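Local coordinates for protein inositol 2-dehydrogenase (Sinorhizobium meliloti, PDB 4HKT) that catalyses the NAD-dependent oxidation of myo-inositol to 2-keto-myo-inositol (scyllo-inosose), the first step of myo-inositol breakdown to acetyl-CoA, at residues V4-L9 with I64-I69; V119-R124 with D176-R181; P127-V132 with T278-A283. One frame throughout, in Å; residues are numbered along the deposited sequence. Where two conformers were deposited one is given.

Interaction 1 (V4-L9 with I64-I69); sequences VRFGLL and IDAVVI
Asp65 meets Arg5 where two parallel strands, 4-9 and 66-69, come together. Its side chain starts beside the partner backbone, with Asp65 CB 3.5 Å from Arg5 O. CG stands beside its own backbone N (chi1 -56°) and is thereby brought next to Arg5 N. At the tip, Asp65 OD2 accepts from Arg5 N at 2.6 Å, using its anti lone pair, and also touches Arg5 CB. In one of its two conformers, Arg5 bonds through NE to Asp63 O. Arg5 O is gripped twice: Asp65 N lies 2.8 Å from it and Ala66 N 3.1 Å.

Beyond this start the pairing is regular. Gly7 N bonds to Ala66 O, Val68 N to Gly7 O, and Leu9 N to Val68 O at 2.9 Å. Phe6, Leu8, Ala66 and Val68 line one face of the sheet. There Ala66 CB sits over the rim of the Phe6 ring, while Val68 CG2 meets the ring edge, 3.8 Å from Phe6 CD1. The other methyl, Val68 CG1, packs against Leu8 CD1. On the opposite face Leu9 and Ile69 run side by side. Gly7 has no side chain, and Ile64 CG2 lies 3.8 Å from its N.

Strands 4-9 and 66-69 are adjacent in the parallel Rossmann sheet, whose order is 3-2-1-4-5-6. Strand 4-9 leads into Gly10, Gly12 and Gly15, consistent with a GxGxxG dinucleotide-binding motif. Strand 28-34 flanks 4-9, and strand 89-93 flanks 66-69. Phe83 of helix 76-85 covers Leu9 and Val67, and helix 281-297 packs on Val4 and Phe6.

Interaction 2 (V119-R124 with D176-R181); sequences VGFNRR and DFDMAR. With EDO (1,2-ethanediol), chain S.
Arg124 holds Asp178 side-on with two nitrogens, one to each carboxylate oxygen. Its NE reaches Asp178 OD2 at 2.8 Å in a nearly straight bond (169°), in the guanidinium plane and on the syn lone pair. Its NH2 reaches Asp178 OD1 at 2.7 Å, somewhat out of both planes. The two flat groups are nearly coplanar. The extended chain of Arg124 carries its guanidinium across to the helix. Asp178 CG stands anti to the backbone N (chi1 -177°), which brings the carboxylate to the arginine and lays it over Phe121. Ring and carboxylate are stacked, with planes 14° apart. Asp178 CB lies over the centre of the Phe121 ring, 3.7 Å from the centroid, in a CH-pi contact.

Arg123 makes a longer salt bridge, from NH1 to Asp176 OD1 at 3.3 Å. A water joins the same pair, accepting from Arg123 NH1 and donating to Asp176 OD2. The bent chain of selenomethionine Met179 brings CE to 3.4 Å from Arg123 CB.

Further out, Ser151 bonds to Asp176 OD1 and Asn228 to OD2, fixing that carboxylate. A 1,2-ethanediol, probably from the crystallisation liquor, accepts from Arg124 NH2 through O2 at 2.6 Å. Arg181 NH1 comes to 3.7 Å from Arg124 NH2. Salt bridges of Arg181 to Glu187 and Asp307 probably offset the likeness of charge.

The contact joins the chain just after the Rossmann strand 117-120 to helix 168-184 of the C-terminal domain. Strand 144-152 touches Asp176 and Met179 through Ile149, and helix 305-324 packs on Phe121 and Arg181.

Interaction 3 (P127-V132 with T278-A283); sequences PHFMAV and TRYTEA
This is a packing contact, with one water bridge, between the start of helix 127-137, close to the second subunit, and the junction of helices 276-279 and 281-297. No direct hydrogen bond joins the two segments. Phe129 meets both Arg279 and Tyr280. Arg279 NH2 stands over one face of the Phe129 ring, 3.7 Å from CZ, with the guanidinium inclined to the ring at 49°. The hydroxyl of Tyr280 comes to the ring edge, its OH 3.3 Å from Phe129 CE2. This approach is packing; the hydroxyl's hydrogen bond is to Gln238 OE1.

Arg279 and Tyr280 are themselves packed together. Arg279 CG lies over the centre of the Tyr280 ring, 3.5 Å above it. The arginine bends at chi2 (73°), and Tyr280 CE1 sits over a face of its guanidinium. A salt bridge from Arg279 NH1 to Asp126 holds the charged end close to the helix start. His128 CD2 is 3.9 Å from Arg279 NH2.

One water bridges His128 NE2 and Glu282 OE2, 2.6 and 2.7 Å away; it donates to Glu282 OE2. Pro127 CG packs against Glu282, 3.7 Å from Glu282 OE1 and 3.8 Å from Glu282 CB.

Tyr280 is the first residue to leave helix 276-279 and the N-cap of helix 281-297, and so marks the break between them. Strands 237-244 and 248-251 pack on Phe129 through Ile240 and Ala251. The second subunit covers Pro127 with Val257 and His128 with Pro256, and its Ser258 N bonds to His128 ND1.

Overall arrangement
Interaction 1 lies in the core of the Rossmann sheet, and interaction 2 begins at an outermost strand of that same sheet. Their centres are 22 Å apart and their nearest atoms about 7 Å. Interaction 3 stays about 12 Å from interaction 1 at the nearest atoms. Interactions 2 and 3 do touch, with centres 12 Å apart: Asn122 ND2 is 3.5 Å from Tyr280 CG, and Arg123 O is 3.5 Å from Phe129 CD2. Interaction 2 joins the two domains; interaction 3 probably continues that interface. No NAD or inositol is bound. A sodium ion, held by Ser23, Asn25 and Ala28, lies about 8 Å from the Phe6 side chain of interaction 1.

Interaction 1 (V4-L9 with I64-I69)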
loop_
_atom_site.group_PDB
_atom_site.type_symbol
_atom_site.label_atom_id
_atom_site.label_comp_id
_atom_site.label_asym_id
_atom_site.label_seq_id
_atom_site.Cartn_x
_atom_site.Cartn_y
_atom_site.Cartn_z
ATOM N N VAL B 4 -34.968 23.852 1.816
ATOM C CA VAL B 4 -35.470 23.213 0.581
ATOM C C VAL B 4 -36.372 22.045 0.946
ATOM O O VAL B 4 -35.959 21.115 1.665
ATOM C CB VAL B 4 -34.317 22.727 -0.314
ATOM C CG1 VAL B 4 -34.840 22.067 -1.580
ATOM C CG2 VAL B 4 -33.421 23.892 -0.693
ATOM N N ARG B 5 -37.613 22.100 0.463
ATOM C CA ARG B 5 -38.579 21.041 0.735
ATOM C C ARG B 5 -38.594 20.052 -0.435
ATOM O O ARG B 5 -38.871 20.425 -1.580
ATOM C CB ARG B 5 -39.977 21.623 0.996
ATOM C CG ARG B 5 -40.076 22.426 2.291
ATOM C CD ARG B 5 -41.474 22.987 2.564
ATOM N NE ARG B 5 -42.385 21.975 3.094
ATOM C CZ ARG B 5 -42.771 21.893 4.366
ATOM N NH1 ARG B 5 -42.343 22.776 5.253
ATOM N NH2 ARG B 5 -43.601 20.933 4.746
ATOM N N PHE B 6 -38.295 18.792 -0.121
ATOM C CA PHE B 6 -38.117 17.733 -1.111
ATOM C C PHE B 6 -39.282 16.746 -1.139
ATOM O O PHE B 6 -39.770 16.295 -0.097
ATOM C CB PHE B 6 -36.845 16.926 -0.785
ATOM C CG PHE B 6 -35.564 17.607 -1.174
ATOM C CD1 PHE B 6 -34.885 17.238 -2.333
ATOM C CD2 PHE B 6 -35.025 18.607 -0.382
ATOM C CE1 PHE B 6 -33.708 17.868 -2.692
ATOM C CE2 PHE B 6 -33.848 19.243 -0.730
ATOM C CZ PHE B 6 -33.177 18.865 -1.884
ATOM N N GLY B 7 -39.693 16.388 -2.342
ATOM C CA GLY B 7 -40.518 15.221 -2.557
ATOM C C GLY B 7 -39.621 14.170 -3.165
ATOM O O GLY B 7 -38.847 14.488 -4.068
ATOM N N LEU B 8 -39.722 12.938 -2.671
ATOM C CA LEU B 8 -38.996 11.793 -3.210
ATOM C C LEU B 8 -39.975 10.925 -3.978
ATOM O O LEU B 8 -41.035 10.577 -3.457
ATOM C CB LEU B 8 -38.361 10.970 -2.077
ATOM C CG LEU B 8 -37.713 9.625 -2.430
ATOM C CD1 LEU B 8 -36.670 9.787 -3.517
ATOM C CD2 LEU B 8 -37.079 8.978 -1.204
ATOM N N LEU B 9 -39.612 10.572 -5.211
ATOM C CA LEU B 9 -40.409 9.691 -6.044
ATOM C C LEU B 9 -39.619 8.436 -6.275
ATOM O O LEU B 9 -38.557 8.465 -6.916
ATOM C CB LEU B 9 -40.735 10.332 -7.389
ATOM C CG LEU B 9 -41.181 11.787 -7.360
ATOM C CD1 LEU B 9 -41.571 12.211 -8.763
ATOM C CD2 LEU B 9 -42.339 12.001 -6.409
ATOM N N ILE B 64 -43.655 21.858 -1.845
ATOM C CA ILE B 64 -42.530 21.117 -2.403
ATOM C C ILE B 64 -41.729 22.074 -3.302
ATOM O O ILE B 64 -42.290 22.706 -4.192
ATOM C CB ILE B 64 -43.007 19.893 -3.200
ATOM C CG1 ILE B 64 -43.768 18.908 -2.314
ATOM C CG2 ILE B 64 -41.831 19.195 -3.861
ATOM C CD1 ILE B 64 -42.953 18.222 -1.234
ATOM N N ASP B 65 -40.431 22.194 -3.032
ATOM C CA ASP B 65 -39.514 23.022 -3.823
ATOM C C ASP B 65 -38.767 22.202 -4.906
ATOM O O ASP B 65 -38.379 22.724 -5.937
ATOM C CB ASP B 65 -38.471 23.660 -2.899
ATOM C CG ASP B 65 -39.107 24.477 -1.740
ATOM O OD1 ASP B 65 -39.932 25.369 -2.027
ATOM O OD2 ASP B 65 -38.751 24.241 -0.561
ATOM N N ALA B 66 -38.554 20.928 -4.635
ATOM C CA ALA B 66 -37.626 20.141 -5.392
ATOM C C ALA B 66 -38.065 18.700 -5.306
ATOM O O ALA B 66 -38.607 18.286 -4.267
ATOM C CB ALA B 66 -36.232 20.301 -4.814
ATOM N N VAL B 67 -37.819 17.946 -6.386
ATOM C CA VAL B 67 -38.064 16.508 -6.412
ATOM C C VAL B 67 -36.814 15.713 -6.725
ATOM O O VAL B 67 -35.936 16.177 -7.446
ATOM C CB VAL B 67 -39.161 16.073 -7.428
ATOM C CG1 VAL B 67 -40.509 16.554 -6.949
ATOM C CG2 VAL B 67 -38.887 16.586 -8.828
ATOM N N VAL B 68 -36.768 14.513 -6.155
ATOM C CA VAL B 68 -35.749 13.526 -6.438
ATOM C C VAL B 68 -36.480 12.377 -7.114
ATOM O O VAL B 68 -37.373 11.765 -6.519
ATOM C CB VAL B 68 -35.068 13.061 -5.143
ATOM C CG1 VAL B 68 -34.177 11.869 -5.407
ATOM C CG2 VAL B 68 -34.260 14.210 -4.534
ATOM N N ILE B 69 -36.113 12.099 -8.360
ATOM C CA ILE B 69 -36.785 11.060 -9.141
ATOM C C ILE B 69 -35.908 9.798 -9.155
ATOM O O ILE B 69 -34.809 9.770 -9.771
ATOM C CB ILE B 69 -37.094 11.516 -10.575
ATOM C CG1 ILE B 69 -37.905 12.809 -10.581
ATOM C CG2 ILE B 69 -37.782 10.395 -11.344
ATOM C CD1 ILE B 69 -37.976 13.504 -11.934
#

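Interaction 2 (V119-R124 with D176-R181)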
loop_
_atom_site.group_PDB
_atom_site.type_symbol
_atom_site.label_atom_id
_atom_site.label_comp_id
_atom_site.label_asym_id
_atom_site.label_seq_id
_atom_site.Cartn_x
_atom_site.Cartn_y
_atom_site.Cartn_z
ATOM N N VAL B 119 -28.594 15.567 -13.052
ATOM C CA VAL B 119 -28.762 14.147 -13.271
ATOM C C VAL B 119 -27.858 13.417 -12.311
ATOM O O VAL B 119 -26.855 13.943 -11.876
ATOM C CB VAL B 119 -28.485 13.733 -14.762
ATOM C CG1 VAL B 119 -29.383 14.503 -15.714
ATOM C CG2 VAL B 119 -27.039 13.942 -15.153
ATOM N N GLY B 120 -28.179 12.187 -12.009
ATOM C CA GLY B 120 -27.466 11.463 -10.987
ATOM C C GLY B 120 -26.171 10.783 -11.434
ATOM O O GLY B 120 -26.117 9.561 -11.550
ATOM N N PHE B 121 -25.125 11.554 -11.707
ATOM C CA PHE B 121 -23.822 10.919 -11.906
ATOM C C PHE B 121 -23.068 11.202 -10.616
ATOM O O PHE B 121 -22.266 12.115 -10.540
ATOM C CB PHE B 121 -23.099 11.465 -13.114
ATOM C CG PHE B 121 -23.685 11.023 -14.437
ATOM C CD1 PHE B 121 -23.883 9.704 -14.706
ATOM C CD2 PHE B 121 -23.900 11.931 -15.443
ATOM C CE1 PHE B 121 -24.385 9.299 -15.927
ATOM C CE2 PHE B 121 -24.377 11.547 -16.675
ATOM C CZ PHE B 121 -24.640 10.224 -16.917
ATOM N N ASN B 122 -23.366 10.412 -9.608
ATOM C CA ASN B 122 -22.891 10.674 -8.241
ATOM C C ASN B 122 -21.388 10.569 -8.091
ATOM O O ASN B 122 -20.786 11.168 -7.164
ATOM C CB ASN B 122 -23.550 9.702 -7.278
ATOM C CG ASN B 122 -23.413 8.268 -7.737
ATOM O OD1 ASN B 122 -24.063 7.854 -8.679
ATOM N ND2 ASN B 122 -22.538 7.525 -7.101
ATOM N N ARG B 123 -20.754 9.838 -9.007
ATOM C CA ARG B 123 -19.316 9.645 -8.932
ATOM C C ARG B 123 -18.557 10.934 -9.067
ATOM O O ARG B 123 -17.472 11.062 -8.527
ATOM C CB ARG B 123 -18.834 8.578 -9.917
ATOM C CG ARG B 123 -19.463 7.241 -9.617
ATOM C CD ARG B 123 -19.026 6.180 -10.605
ATOM N NE ARG B 123 -19.944 5.049 -10.553
ATOM C CZ ARG B 123 -19.875 3.974 -11.340
ATOM N NH1 ARG B 123 -18.925 3.879 -12.269
ATOM N NH2 ARG B 123 -20.759 2.983 -11.202
ATOM N N ARG B 124 -19.138 11.915 -9.717
ATOM C CA ARG B 124 -18.510 13.206 -9.790
ATOM C C ARG B 124 -18.403 13.925 -8.407
ATOM O O ARG B 124 -17.679 14.908 -8.306
ATOM C CB ARG B 124 -19.279 14.108 -10.726
ATOM C CG ARG B 124 -19.213 13.785 -12.191
ATOM C CD ARG B 124 -19.861 14.914 -12.926
ATOM N NE ARG B 124 -19.848 14.672 -14.343
ATOM C CZ ARG B 124 -19.645 15.607 -15.249
ATOM N NH1 ARG B 124 -19.450 16.891 -14.890
ATOM N NH2 ARG B 124 -19.651 15.263 -16.529
ATOM N N ASP B 176 -19.138 5.485 -16.426
ATOM C CA ASP B 176 -17.737 5.581 -16.870
ATOM C C ASP B 176 -17.552 6.475 -18.063
ATOM O O ASP B 176 -16.543 7.152 -18.127
ATOM C CB ASP B 176 -17.153 4.229 -17.142
ATOM C CG ASP B 176 -17.239 3.319 -15.935
ATOM O OD1 ASP B 176 -16.791 3.708 -14.839
ATOM O OD2 ASP B 176 -17.815 2.226 -16.074
ATOM N N PHE B 177 -18.513 6.510 -18.995
ATOM C CA PHE B 177 -18.501 7.541 -20.026
ATOM C C PHE B 177 -18.545 8.955 -19.434
ATOM O O PHE B 177 -17.795 9.828 -19.858
ATOM C CB PHE B 177 -19.626 7.373 -21.023
ATOM C CG PHE B 177 -19.598 6.067 -21.779
ATOM C CD1 PHE B 177 -18.462 5.634 -22.419
ATOM C CD2 PHE B 177 -20.732 5.302 -21.887
ATOM C CE1 PHE B 177 -18.444 4.423 -23.133
ATOM C CE2 PHE B 177 -20.739 4.121 -22.589
ATOM C CZ PHE B 177 -19.600 3.669 -23.233
ATOM N N ASP B 178 -19.464 9.192 -18.500
ATOM C CA ASP B 178 -19.461 10.459 -17.772
ATOM C C ASP B 178 -18.125 10.764 -17.057
ATOM O O ASP B 178 -17.596 11.872 -17.173
ATOM C CB ASP B 178 -20.605 10.561 -16.778
ATOM C CG ASP B 178 -20.611 11.899 -16.104
ATOM O OD1 ASP B 178 -20.901 12.894 -16.781
ATOM O OD2 ASP B 178 -20.267 11.981 -14.903
HETATM N N MSE B 179 -17.600 9.798 -16.332
HETATM C CA MSE B 179 -16.287 9.932 -15.682
HETATM C C MSE B 179 -15.191 10.278 -16.668
HETATM O O MSE B 179 -14.366 11.154 -16.424
HETATM C CB MSE B 179 -16.002 8.661 -14.896
HETATM C CG MSE B 179 -14.685 8.650 -14.123
HETATM SE SE MSE B 179 -14.600 10.102 -12.786
HETATM C CE MSE B 179 -16.066 9.463 -11.654
ATOM N N ALA B 180 -15.187 9.637 -17.829
ATOM C CA ALA B 180 -14.222 9.962 -18.846
ATOM C C ALA B 180 -14.305 11.391 -19.302
ATOM O O ALA B 180 -13.282 12.075 -19.407
ATOM C CB ALA B 180 -14.334 8.990 -20.038
ATOM N N ARG B 181 -15.517 11.893 -19.528
ATOM C CA ARG B 181 -15.683 13.299 -19.894
ATOM C C ARG B 181 -15.216 14.233 -18.753
ATOM O O ARG B 181 -14.575 15.276 -19.005
ATOM C CB ARG B 181 -17.155 13.597 -20.252
ATOM C CG ARG B 181 -17.592 13.017 -21.600
ATOM C CD ARG B 181 -19.048 13.329 -21.908
ATOM N NE ARG B 181 -19.212 14.733 -22.151
ATOM C CZ ARG B 181 -19.750 15.632 -21.324
ATOM N NH1 ARG B 181 -20.268 15.326 -20.136
ATOM N NH2 ARG B 181 -19.763 16.889 -21.716
HETATM C C1 EDO S . -16.556 18.434 -17.908
HETATM O O1 EDO S . -16.501 18.371 -16.477
HETATM C C2 EDO S . -17.533 17.384 -18.464
HETATM O O2 EDO S . -18.808 17.437 -17.785
HETATM O O HOH W 1 -19.593 1.659 -14.369
#

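Interaction 3 (P127-V132 with T278-A283)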
loop_
_atom_site.group_PDB
_atom_site.type_symbol
_atom_site.label_atom_id
_atom_site.label_comp_id
_atom_site.label_asym_id
_atom_site.label_seq_id
_atom_site.Cartn_x
_atom_site.Cartn_y
_atom_site.Cartn_z
ATOM N N PRO B 127 -15.505 12.068 -2.762
ATOM C CA PRO B 127 -14.354 12.896 -2.347
ATOM C C PRO B 127 -13.037 12.482 -3.000
ATOM O O PRO B 127 -12.226 13.340 -3.321
ATOM C CB PRO B 127 -14.279 12.699 -0.829
ATOM C CG PRO B 127 -15.570 12.101 -0.430
ATOM C CD PRO B 127 -16.101 11.349 -1.630
ATOM N N HIS B 128 -12.862 11.190 -3.261
ATOM C CA HIS B 128 -11.628 10.691 -3.881
ATOM C C HIS B 128 -11.541 11.047 -5.344
ATOM O O HIS B 128 -10.525 11.575 -5.818
ATOM C CB HIS B 128 -11.515 9.176 -3.649
ATOM C CG HIS B 128 -11.965 8.790 -2.283
ATOM N ND1 HIS B 128 -11.186 9.009 -1.172
ATOM C CD2 HIS B 128 -13.152 8.330 -1.827
ATOM C CE1 HIS B 128 -11.846 8.631 -0.092
ATOM N NE2 HIS B 128 -13.056 8.249 -0.460
ATOM N N PHE B 129 -12.625 10.810 -6.080
ATOM C CA PHE B 129 -12.628 11.200 -7.475
ATOM C C PHE B 129 -12.555 12.711 -7.682
ATOM O O PHE B 129 -11.908 13.179 -8.632
ATOM C CB PHE B 129 -13.819 10.608 -8.209
ATOM C CG PHE B 129 -13.897 9.105 -8.178
ATOM C CD1 PHE B 129 -12.767 8.307 -8.040
ATOM C CD2 PHE B 129 -15.122 8.484 -8.307
ATOM C CE1 PHE B 129 -12.870 6.938 -8.005
ATOM C CE2 PHE B 129 -15.228 7.106 -8.323
ATOM C CZ PHE B 129 -14.093 6.331 -8.186
HETATM N N MSE B 130 -13.175 13.478 -6.783
HETATM C CA MSE B 130 -13.137 14.962 -6.877
HETATM C C MSE B 130 -11.732 15.454 -6.706
HETATM O O MSE B 130 -11.287 16.374 -7.411
HETATM C CB MSE B 130 -14.019 15.640 -5.816
HETATM C CG MSE B 130 -15.466 15.714 -6.226
HETATM SE SE MSE B 130 -16.557 16.588 -4.808
HETATM C CE MSE B 130 -15.781 18.403 -4.912
ATOM N N ALA B 131 -11.014 14.853 -5.772
ATOM C CA ALA B 131 -9.626 15.215 -5.512
ATOM C C ALA B 131 -8.706 14.844 -6.694
ATOM O O ALA B 131 -7.712 15.525 -6.963
ATOM C CB ALA B 131 -9.141 14.568 -4.215
ATOM N N VAL B 132 -9.055 13.791 -7.441
ATOM C CA VAL B 132 -8.312 13.493 -8.667
ATOM C C VAL B 132 -8.499 14.646 -9.626
ATOM O O VAL B 132 -7.534 15.204 -10.143
ATOM C CB VAL B 132 -8.745 12.154 -9.288
ATOM C CG1 VAL B 132 -8.143 12.011 -10.684
ATOM C CG2 VAL B 132 -8.374 10.973 -8.416
ATOM N N THR B 278 -23.052 1.666 0.102
ATOM C CA THR B 278 -22.067 2.129 1.069
ATOM C C THR B 278 -20.851 2.757 0.435
ATOM O O THR B 278 -20.222 3.576 1.070
ATOM C CB THR B 278 -21.611 1.076 2.086
ATOM O OG1 THR B 278 -21.166 -0.090 1.415
ATOM C CG2 THR B 278 -22.730 0.739 3.086
ATOM N N ARG B 279 -20.497 2.397 -0.796
ATOM C CA ARG B 279 -19.300 2.997 -1.413
ATOM C C ARG B 279 -19.474 4.508 -1.572
ATOM O O ARG B 279 -18.516 5.286 -1.362
ATOM C CB ARG B 279 -18.941 2.351 -2.799
ATOM C CG ARG B 279 -17.961 3.187 -3.650
ATOM C CD ARG B 279 -16.529 3.152 -3.128
ATOM N NE ARG B 279 -15.546 3.934 -3.890
ATOM C CZ ARG B 279 -15.403 5.261 -3.836
ATOM N NH1 ARG B 279 -16.181 5.992 -3.047
ATOM N NH2 ARG B 279 -14.475 5.872 -4.556
ATOM N N TYR B 280 -20.676 4.940 -1.926
ATOM C CA TYR B 280 -20.872 6.340 -2.301
ATOM C C TYR B 280 -21.669 7.234 -1.326
ATOM O O TYR B 280 -22.128 8.317 -1.703
ATOM C CB TYR B 280 -21.455 6.392 -3.720
ATOM C CG TYR B 280 -20.413 5.994 -4.782
ATOM C CD1 TYR B 280 -19.245 6.721 -4.939
ATOM C CD2 TYR B 280 -20.634 4.908 -5.641
ATOM C CE1 TYR B 280 -18.289 6.366 -5.887
ATOM C CE2 TYR B 280 -19.704 4.551 -6.614
ATOM C CZ TYR B 280 -18.532 5.275 -6.727
ATOM O OH TYR B 280 -17.598 4.924 -7.665
ATOM N N THR B 281 -21.748 6.838 -0.062
ATOM C CA THR B 281 -22.491 7.630 0.931
ATOM C C THR B 281 -22.047 9.110 0.995
ATOM O O THR B 281 -22.904 10.006 0.944
ATOM C CB THR B 281 -22.458 7.015 2.328
ATOM O OG1 THR B 281 -21.161 7.187 2.869
ATOM C CG2 THR B 281 -22.789 5.546 2.287
ATOM N N GLU B 282 -20.744 9.378 1.038
ATOM C CA GLU B 282 -20.292 10.759 1.023
ATOM C C GLU B 282 -20.661 11.435 -0.297
ATOM O O GLU B 282 -21.023 12.627 -0.335
ATOM C CB GLU B 282 -18.782 10.874 1.277
ATOM C CG GLU B 282 -18.356 10.549 2.698
ATOM C CD GLU B 282 -16.873 10.309 2.785
ATOM O OE1 GLU B 282 -16.134 11.263 3.104
ATOM O OE2 GLU B 282 -16.450 9.177 2.481
ATOM N N ALA B 283 -20.557 10.688 -1.395
ATOM C CA ALA B 283 -20.876 11.259 -2.692
ATOM C C ALA B 283 -22.338 11.702 -2.760
ATOM O O ALA B 283 -22.615 12.817 -3.207
ATOM C CB ALA B 283 -20.526 10.286 -3.818
HETATM O O HOH W 2 -15.045 7.363 1.027
#